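Local coordinates for lipid binding protein LpqN (Mycobacterium tuberculosis, PDB 6E5F) that supports mycobacterial cell envelope biogenesis, may connect MmpL transporters with periplasmic proteins, acts as a virulence factor and here binds a dodecyl trehaloside, at residues G143-L148 with V183-V188; A123-L128 with F197-N202; G163-W168 with V189-G194. All blocks are in the same frame, centred on the assembly; numbering follows the deposited sequence. Where two conformers were deposited one is given.

Interaction 1. Residues G143-L148 with V183-V188; sequences GELKNL and VAQKTV. With L6T (alpha-D-glucopyranosyl 6-O-dodecyl-alpha-D-glucopyranoside), chain B.
The carboxylate of E144 and the carboxamide of Q185 meet with their planes turned 66° apart. NE2 of Q185 gives its hydrogen to OE2 of E144 over 3.0 Å in a nearly straight bond (174°). The acceptor lies in the amide plane, whereas the donor stands well above the carboxylate plane. With its CG anti to the backbone N (chi1 -177°) and the chain extended beyond, Q185 reaches across to the helix. The same NE2 is also bonded to OD1 of N202 on strand 195-206, and this dual use probably restrains the rotation of the amide. At the oxygen end of the amide, a water accepts from L145 N at 2.9 Å and donates to Q185 OE1 at 2.8 Å. Beside this polar patch, L145 crosses the aliphatic root of Q185: CD1 and CD2 each lie 4.0 Å from Q185 CB, and CD1 comes 3.8 Å from A184 CA. L148 and V183 reach toward each other tip to tip, CD2 to CG1. A184 turns its methyl away from the helix, CB meeting CBD of the bound dodecyl trehaloside at 3.5 Å; helix and lipid tail therefore lie on opposite sides of the strand at this residue. Helix 143-146 thus packs on the sheet behind the lipid pocket, where strand 179-192 runs between strands 165-176 and 195-206 and L145 also touches L170 of the former.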
# COMPACT_ATOMS: atom_id res chain seq x y z
N GLY A 143 -0.04 -4.57 -11.06
CA GLY A 143 -0.76 -4.00 -12.18
C GLY A 143 -1.06 -2.52 -12.01
O GLY A 143 -0.93 -1.74 -12.96
N GLU A 144 -1.47 -2.12 -10.81
CA GLU A 144 -1.93 -0.75 -10.59
C GLU A 144 -0.82 0.26 -10.87
O GLU A 144 -1.02 1.20 -11.65
CB GLU A 144 -2.45 -0.60 -9.16
CG GLU A 144 -2.98 0.80 -8.84
CD GLU A 144 -3.49 0.93 -7.42
OE1 GLU A 144 -3.89 2.05 -7.03
OE2 GLU A 144 -3.48 -0.08 -6.69
N LEU A 145 0.33 0.11 -10.22
CA LEU A 145 1.43 1.05 -10.45
C LEU A 145 1.88 1.03 -11.90
O LEU A 145 2.19 2.07 -12.48
CB LEU A 145 2.60 0.75 -9.53
CG LEU A 145 2.45 0.91 -8.01
CD1 LEU A 145 3.76 1.40 -7.40
CD2 LEU A 145 1.30 1.82 -7.62
N LYS A 146 1.93 -0.16 -12.51
CA LYS A 146 2.39 -0.25 -13.89
C LYS A 146 1.47 0.49 -14.86
O LYS A 146 1.89 0.80 -15.97
CB LYS A 146 2.55 -1.72 -14.30
CG LYS A 146 3.72 -2.41 -13.61
CD LYS A 146 3.74 -3.90 -13.90
CE LYS A 146 4.05 -4.20 -15.36
NZ LYS A 146 3.97 -5.65 -15.66
N ASN A 147 0.23 0.78 -14.45
CA ASN A 147 -0.70 1.53 -15.27
C ASN A 147 -0.60 3.04 -15.07
O ASN A 147 -1.29 3.79 -15.76
CB ASN A 147 -2.14 1.09 -14.99
CG ASN A 147 -2.44 -0.31 -15.51
OD1 ASN A 147 -1.74 -0.82 -16.38
ND2 ASN A 147 -3.49 -0.92 -14.97
N LEU A 148 0.23 3.50 -14.13
CA LEU A 148 0.39 4.93 -13.91
C LEU A 148 1.00 5.59 -15.15
O LEU A 148 1.82 4.98 -15.84
CB LEU A 148 1.30 5.17 -12.71
CG LEU A 148 0.77 5.87 -11.45
CD1 LEU A 148 -0.74 5.79 -11.30
CD2 LEU A 148 1.44 5.26 -10.23
N VAL A 183 6.98 6.62 -6.44
CA VAL A 183 5.78 5.94 -5.97
C VAL A 183 6.14 4.49 -5.68
O VAL A 183 6.97 3.89 -6.35
CB VAL A 183 4.64 6.04 -7.00
CG1 VAL A 183 4.98 5.28 -8.28
CG2 VAL A 183 3.35 5.53 -6.40
N ALA A 184 5.48 3.93 -4.67
CA ALA A 184 5.68 2.53 -4.38
C ALA A 184 4.45 2.02 -3.66
O ALA A 184 3.71 2.78 -3.04
CB ALA A 184 6.91 2.30 -3.51
N GLN A 185 4.26 0.72 -3.76
CA GLN A 185 3.10 0.09 -3.15
C GLN A 185 3.50 -1.27 -2.62
O GLN A 185 4.03 -2.10 -3.36
CB GLN A 185 1.97 -0.05 -4.16
CG GLN A 185 0.69 -0.63 -3.58
CD GLN A 185 -0.37 -0.78 -4.62
OE1 GLN A 185 -0.26 -1.62 -5.51
NE2 GLN A 185 -1.41 0.03 -4.53
N LYS A 186 3.24 -1.49 -1.33
CA LYS A 186 3.39 -2.80 -0.72
C LYS A 186 1.99 -3.35 -0.47
O LYS A 186 1.17 -2.69 0.16
CB LYS A 186 4.18 -2.74 0.59
CG LYS A 186 4.57 -4.12 1.11
CD LYS A 186 5.66 -4.05 2.18
CE LYS A 186 6.31 -5.41 2.39
NZ LYS A 186 7.53 -5.35 3.26
N THR A 187 1.74 -4.55 -0.99
CA THR A 187 0.47 -5.23 -0.81
C THR A 187 0.72 -6.45 0.07
O THR A 187 1.61 -7.25 -0.22
CB THR A 187 -0.10 -5.66 -2.16
OG1 THR A 187 -0.36 -4.51 -2.97
CG2 THR A 187 -1.39 -6.45 -1.99
N VAL A 188 -0.05 -6.58 1.14
CA VAL A 188 0.08 -7.68 2.09
C VAL A 188 -1.24 -8.44 2.09
O VAL A 188 -2.30 -7.83 2.23
CB VAL A 188 0.41 -7.18 3.50
CG1 VAL A 188 0.72 -8.36 4.43
CG2 VAL A 188 1.55 -6.18 3.49
C1 L6T B . 13.26 3.43 -11.92
C2 L6T B . 12.96 4.90 -12.12
C3 L6T B . 13.83 5.72 -11.20
C4 L6T B . 13.57 5.28 -9.77
C5 L6T B . 13.92 3.80 -9.65
C6 L6T B . 13.76 3.31 -8.18
CAA L6T B . 14.80 1.73 -12.36
CAO L6T B . 14.53 1.81 -14.73
CAP L6T B . 13.69 1.27 -15.89
CAR L6T B . 15.99 1.45 -14.95
CAT L6T B . 16.80 2.00 -13.79
CAV L6T B . 16.27 1.39 -12.51
CAX L6T B . 12.00 3.01 -6.68
CAY L6T B . 12.32 3.65 -5.30
CAZ L6T B . 11.12 3.20 -4.47
CBA L6T B . 11.50 3.37 -3.00
CBB L6T B . 10.11 3.62 -2.39
CBC L6T B . 10.07 2.94 -1.06
CBD L6T B . 8.61 3.09 -0.51
CBE L6T B . 8.44 1.97 0.48
CBF L6T B . 7.43 0.87 -0.01
CBG L6T B . 5.98 1.36 0.17
CBH L6T B . 5.70 1.69 1.62
CBI L6T B . 6.25 0.67 2.62
O1 L6T B . 14.62 3.15 -12.28
O2 L6T B . 13.24 5.26 -13.48
O3 L6T B . 13.52 7.11 -11.35
O4 L6T B . 14.39 6.05 -8.89
O5 L6T B . 13.05 3.05 -10.54
O6 L6T B . 12.51 3.78 -7.77
OAN L6T B . 14.06 1.23 -13.50
OAQ L6T B . 13.73 -0.16 -15.90
OAS L6T B . 16.46 2.02 -16.17
OAU L6T B . 18.18 1.66 -13.95
OAW L6T B . 17.00 1.90 -11.39
O HOH W 1 -2.65 -2.70 -6.61
O HOH W 2 0.78 -1.79 -8.10

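Interaction 2. Residues A123-L128 with F197-N202; sequences AILSKL and FVLQLN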
# COMPACT_ATOMS: atom_id res chain seq x y z
N ALA A 123 -2.28 4.11 4.08
CA ALA A 123 -2.69 2.71 4.20
C ALA A 123 -4.15 2.57 3.80
O ALA A 123 -4.97 3.46 4.03
CB ALA A 123 -2.51 2.22 5.64
N ILE A 124 -4.46 1.43 3.17
CA ILE A 124 -5.82 1.04 2.85
C ILE A 124 -5.96 -0.43 3.24
O ILE A 124 -5.06 -1.23 2.98
CB ILE A 124 -6.11 1.19 1.34
CG1 ILE A 124 -5.78 2.61 0.86
CG2 ILE A 124 -7.55 0.86 1.04
CD1 ILE A 124 -5.39 2.67 -0.60
N LEU A 125 -7.07 -0.78 3.88
CA LEU A 125 -7.34 -2.16 4.25
C LEU A 125 -8.71 -2.55 3.71
O LEU A 125 -9.70 -1.85 3.95
CB LEU A 125 -7.28 -2.36 5.76
CG LEU A 125 -7.42 -3.82 6.25
CD1 LEU A 125 -6.31 -4.70 5.67
CD2 LEU A 125 -7.41 -3.87 7.76
N SER A 126 -8.75 -3.65 2.97
CA SER A 126 -9.97 -4.16 2.38
C SER A 126 -10.18 -5.60 2.83
O SER A 126 -9.22 -6.33 3.11
CB SER A 126 -9.91 -4.13 0.85
OG SER A 126 -9.60 -2.83 0.37
N LYS A 127 -11.44 -6.00 2.90
CA LYS A 127 -11.83 -7.36 3.26
C LYS A 127 -12.45 -7.98 2.02
O LYS A 127 -13.42 -7.45 1.47
CB LYS A 127 -12.84 -7.33 4.40
CG LYS A 127 -13.31 -8.71 4.86
CD LYS A 127 -14.34 -8.57 5.98
CE LYS A 127 -14.74 -9.91 6.55
NZ LYS A 127 -15.75 -9.74 7.64
N LEU A 128 -11.87 -9.10 1.58
CA LEU A 128 -12.35 -9.81 0.40
C LEU A 128 -12.93 -11.14 0.85
O LEU A 128 -12.29 -11.90 1.58
CB LEU A 128 -11.20 -10.06 -0.58
CG LEU A 128 -10.43 -8.81 -1.02
CD1 LEU A 128 -9.38 -9.18 -2.06
CD2 LEU A 128 -11.37 -7.75 -1.57
N PHE A 197 -7.97 -10.46 3.93
CA PHE A 197 -7.76 -9.04 4.10
C PHE A 197 -6.55 -8.63 3.27
O PHE A 197 -5.55 -9.37 3.19
CB PHE A 197 -7.55 -8.69 5.57
CG PHE A 197 -8.78 -8.88 6.41
CD1 PHE A 197 -9.10 -10.11 6.93
CD2 PHE A 197 -9.64 -7.81 6.65
CE1 PHE A 197 -10.25 -10.28 7.70
CE2 PHE A 197 -10.77 -7.98 7.42
CZ PHE A 197 -11.07 -9.21 7.94
N VAL A 198 -6.64 -7.48 2.63
CA VAL A 198 -5.58 -6.97 1.77
C VAL A 198 -5.20 -5.58 2.27
O VAL A 198 -6.01 -4.65 2.23
CB VAL A 198 -6.02 -6.91 0.30
CG1 VAL A 198 -4.87 -6.38 -0.58
CG2 VAL A 198 -6.49 -8.28 -0.18
N LEU A 199 -3.97 -5.46 2.76
CA LEU A 199 -3.42 -4.18 3.18
C LEU A 199 -2.58 -3.64 2.05
O LEU A 199 -1.75 -4.37 1.49
CB LEU A 199 -2.54 -4.37 4.41
CG LEU A 199 -1.74 -3.16 4.89
CD1 LEU A 199 -2.66 -2.12 5.50
CD2 LEU A 199 -0.65 -3.58 5.87
N GLN A 200 -2.79 -2.38 1.70
CA GLN A 200 -1.91 -1.72 0.74
C GLN A 200 -1.32 -0.49 1.39
O GLN A 200 -2.04 0.29 2.04
CB GLN A 200 -2.65 -1.39 -0.57
CG GLN A 200 -3.04 -2.65 -1.35
CD GLN A 200 -3.45 -2.38 -2.78
OE1 GLN A 200 -4.33 -1.58 -3.06
NE2 GLN A 200 -2.78 -3.06 -3.71
N LEU A 201 -0.01 -0.34 1.26
CA LEU A 201 0.71 0.84 1.71
C LEU A 201 1.20 1.57 0.47
O LEU A 201 1.98 1.01 -0.31
CB LEU A 201 1.87 0.45 2.62
CG LEU A 201 1.50 -0.39 3.85
CD1 LEU A 201 2.75 -0.79 4.62
CD2 LEU A 201 0.53 0.35 4.76
N ASN A 202 0.71 2.78 0.27
CA ASN A 202 0.96 3.56 -0.94
C ASN A 202 1.87 4.73 -0.56
O ASN A 202 1.45 5.65 0.15
CB ASN A 202 -0.36 4.09 -1.50
CG ASN A 202 -1.26 2.99 -2.01
OD1 ASN A 202 -0.80 1.95 -2.45
ND2 ASN A 202 -2.57 3.22 -1.97
O HOH W 3 -6.78 -2.83 0.23
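F197 lies beside K127, and the two side chains point the same way. The extended lysine chain, its CG anti to the backbone N (chi1 -180°), runs over one face of the ring, with K127 CG 4.1 Å from the F197 ring centroid and 29° off its normal. On this face of the sheet A123, L125, L199, L201 and the F197 ring pack closely: A123 CB meets L201 CD2 at 3.7 Å, and L125 CD1 lies against L199 CB and comes within 3.5 Å of V198 O. Between the faces, I124 and Q200, then S126 and V198, form hydrogen-bonded antiparallel pairs, with Q200 N to I124 O the shortest at 2.8 Å. Strands 120-130 and 195-206 are neighbours in the curled antiparallel sheet of this protein, consistent with its placement in the Mog1p/PsbP clan; the L201 side chain lies near the bound lipid. On the other face I124, S126 and Q200 are partly exposed, while V198 among them is buried. Here a water links S126 OG with V198 O, to which it donates over 2.8 Å, and the Q200 amide turns to T187 OG1 on the next strand. At the end of the pair the L128 and V198 side chains cross, L128 CD1 coming 3.6 Å from V198 CG2.

Interaction 3. Residues G163-W168 with V189-G194; sequences GGFSAW and VIPSQG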
# COMPACT_ATOMS: atom_id res chain seq x y z
N GLY A 163 4.94 -8.53 8.95
CA GLY A 163 4.29 -9.12 10.10
C GLY A 163 4.05 -10.61 9.99
O GLY A 163 3.11 -11.12 10.60
N GLY A 164 4.88 -11.31 9.22
CA GLY A 164 4.74 -12.74 9.05
C GLY A 164 3.86 -13.18 7.89
O GLY A 164 3.73 -14.39 7.66
N PHE A 165 3.25 -12.24 7.17
CA PHE A 165 2.36 -12.54 6.06
C PHE A 165 3.04 -12.23 4.73
O PHE A 165 3.96 -11.40 4.66
CB PHE A 165 1.05 -11.75 6.18
CG PHE A 165 0.16 -12.24 7.29
CD1 PHE A 165 -0.75 -13.25 7.05
CD2 PHE A 165 0.25 -11.71 8.56
CE1 PHE A 165 -1.57 -13.71 8.07
CE2 PHE A 165 -0.56 -12.16 9.57
CZ PHE A 165 -1.47 -13.17 9.33
N SER A 166 2.59 -12.91 3.68
CA SER A 166 3.17 -12.75 2.36
C SER A 166 2.77 -11.41 1.76
O SER A 166 1.63 -10.95 1.94
CB SER A 166 2.69 -13.87 1.44
OG SER A 166 3.11 -15.14 1.92
N ALA A 167 3.71 -10.79 1.04
CA ALA A 167 3.51 -9.47 0.48
C ALA A 167 4.20 -9.35 -0.87
O ALA A 167 4.96 -10.22 -1.29
CB ALA A 167 4.02 -8.39 1.44
N TRP A 168 3.90 -8.24 -1.53
CA TRP A 168 4.53 -7.88 -2.79
C TRP A 168 4.81 -6.39 -2.73
O TRP A 168 3.98 -5.61 -2.26
CB TRP A 168 3.61 -8.15 -3.98
CG TRP A 168 4.37 -8.10 -5.25
CD1 TRP A 168 4.54 -7.02 -6.07
CD2 TRP A 168 5.11 -9.17 -5.83
NE1 TRP A 168 5.35 -7.36 -7.14
CE2 TRP A 168 5.71 -8.68 -7.01
CE3 TRP A 168 5.31 -10.50 -5.47
CZ2 TRP A 168 6.50 -9.48 -7.84
CZ3 TRP A 168 6.11 -11.29 -6.28
CH2 TRP A 168 6.68 -10.78 -7.45
N VAL A 189 -1.16 -9.75 1.93
CA VAL A 189 -2.35 -10.61 1.93
C VAL A 189 -2.45 -11.30 3.27
O VAL A 189 -1.50 -11.96 3.72
CB VAL A 189 -2.32 -11.60 0.76
CG1 VAL A 189 -3.51 -12.52 0.80
CG2 VAL A 189 -2.31 -10.84 -0.55
N ILE A 190 -3.60 -11.16 3.92
CA ILE A 190 -3.79 -11.61 5.29
C ILE A 190 -5.03 -12.50 5.32
O ILE A 190 -6.14 -12.01 5.60
CB ILE A 190 -3.92 -10.41 6.25
CG1 ILE A 190 -2.73 -9.45 6.10
CG2 ILE A 190 -4.06 -10.90 7.70
CD1 ILE A 190 -3.00 -8.07 6.67
N PRO A 191 -4.91 -13.79 5.03
CA PRO A 191 -6.08 -14.68 5.14
C PRO A 191 -6.46 -14.86 6.60
O PRO A 191 -5.62 -15.18 7.44
CB PRO A 191 -5.59 -16.00 4.52
CG PRO A 191 -4.32 -15.66 3.79
CD PRO A 191 -3.72 -14.52 4.55
N SER A 192 -7.74 -14.63 6.91
CA SER A 192 -8.18 -14.66 8.29
C SER A 192 -9.70 -14.64 8.36
O SER A 192 -10.35 -13.90 7.61
CB SER A 192 -7.65 -13.44 9.05
OG SER A 192 -8.21 -13.41 10.35
N GLN A 193 -10.24 -15.43 9.28
CA GLN A 193 -11.64 -15.34 9.70
C GLN A 193 -12.60 -15.36 8.52
O GLN A 193 -13.46 -14.49 8.37
CB GLN A 193 -11.86 -14.11 10.59
CG GLN A 193 -11.06 -14.13 11.88
CD GLN A 193 -11.39 -12.95 12.76
OE1 GLN A 193 -12.53 -12.76 13.15
NE2 GLN A 193 -10.38 -12.15 13.09
N GLY A 194 -12.46 -16.38 7.68
CA GLY A 194 -13.35 -16.55 6.54
C GLY A 194 -13.21 -15.49 5.47
O GLY A 194 -14.13 -15.31 4.67
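F165 and I190 cross at about a right angle, the isoleucine laying its CG2 methyl over one face of the phenyl ring. They stand near the open ends of a beta hairpin, strands 165-176 and 179-192, well away from the lipid pocket. The contact is a CH-pi interaction: CG2 of I190 lies 3.9 Å from the centroid of the F165 ring, 17° off the ring normal, displaced toward the rim on the side of CE1 and CZ. Two torsions bring this about. In F165 the CG atom is anti to the carbonyl carbon (chi1 -72°), which swings the ring over the partner strand; in I190 it is the CG2 branch that stands anti to the backbone N, while CG1 comes in near F165 CG. The I190 side chain also rests on F197 of strand 195-206, and F165 is touched by P228 at the C terminus.

Around the ring a backbone oxygen and a proline ring carbon add further contacts. The carbonyl oxygen of V189 approaches F165 CB to 3.5 Å and meets the ring obliquely, as does CD of P191, which is 4.1 Å from F165 CD1. V189 itself points its side chain elsewhere, against P134, V137 and L138 of the helix that covers this part of the sheet, and S166 also touches L138.

The two short strand pieces run antiparallel but splay, their axes 6.1 Å apart at closest approach, and in keeping with this splay a single backbone hydrogen bond ties the two segments together: V189 N donates to S166 O over 3.0 Å, approaching almost in line with the carbonyl bond.

In the fold
Of the segments in contact, 123-128 comes first along the chain, and interaction 2 closes the longest loop when 197-202 returns beside it, with 68 residues between. Interactions 1 and 3 both nest inside that loop, and they cross: the order is 143-148, 163-168, 183-188, 189-194. Interaction 1 brings helix 143-146 onto strand 179-192, whereas interaction 3 joins the far end of the same strand to its hairpin partner 165-176. Strand 179-192 is thus common to both, and it is probably hydrogen-bonded to 195-206 through V188 N to L199 O and I190 N to F197 O. Together the contacts tie one helix and four consecutive strands of the sheet's order: 165-176, 179-192, 195-206 and 120-130.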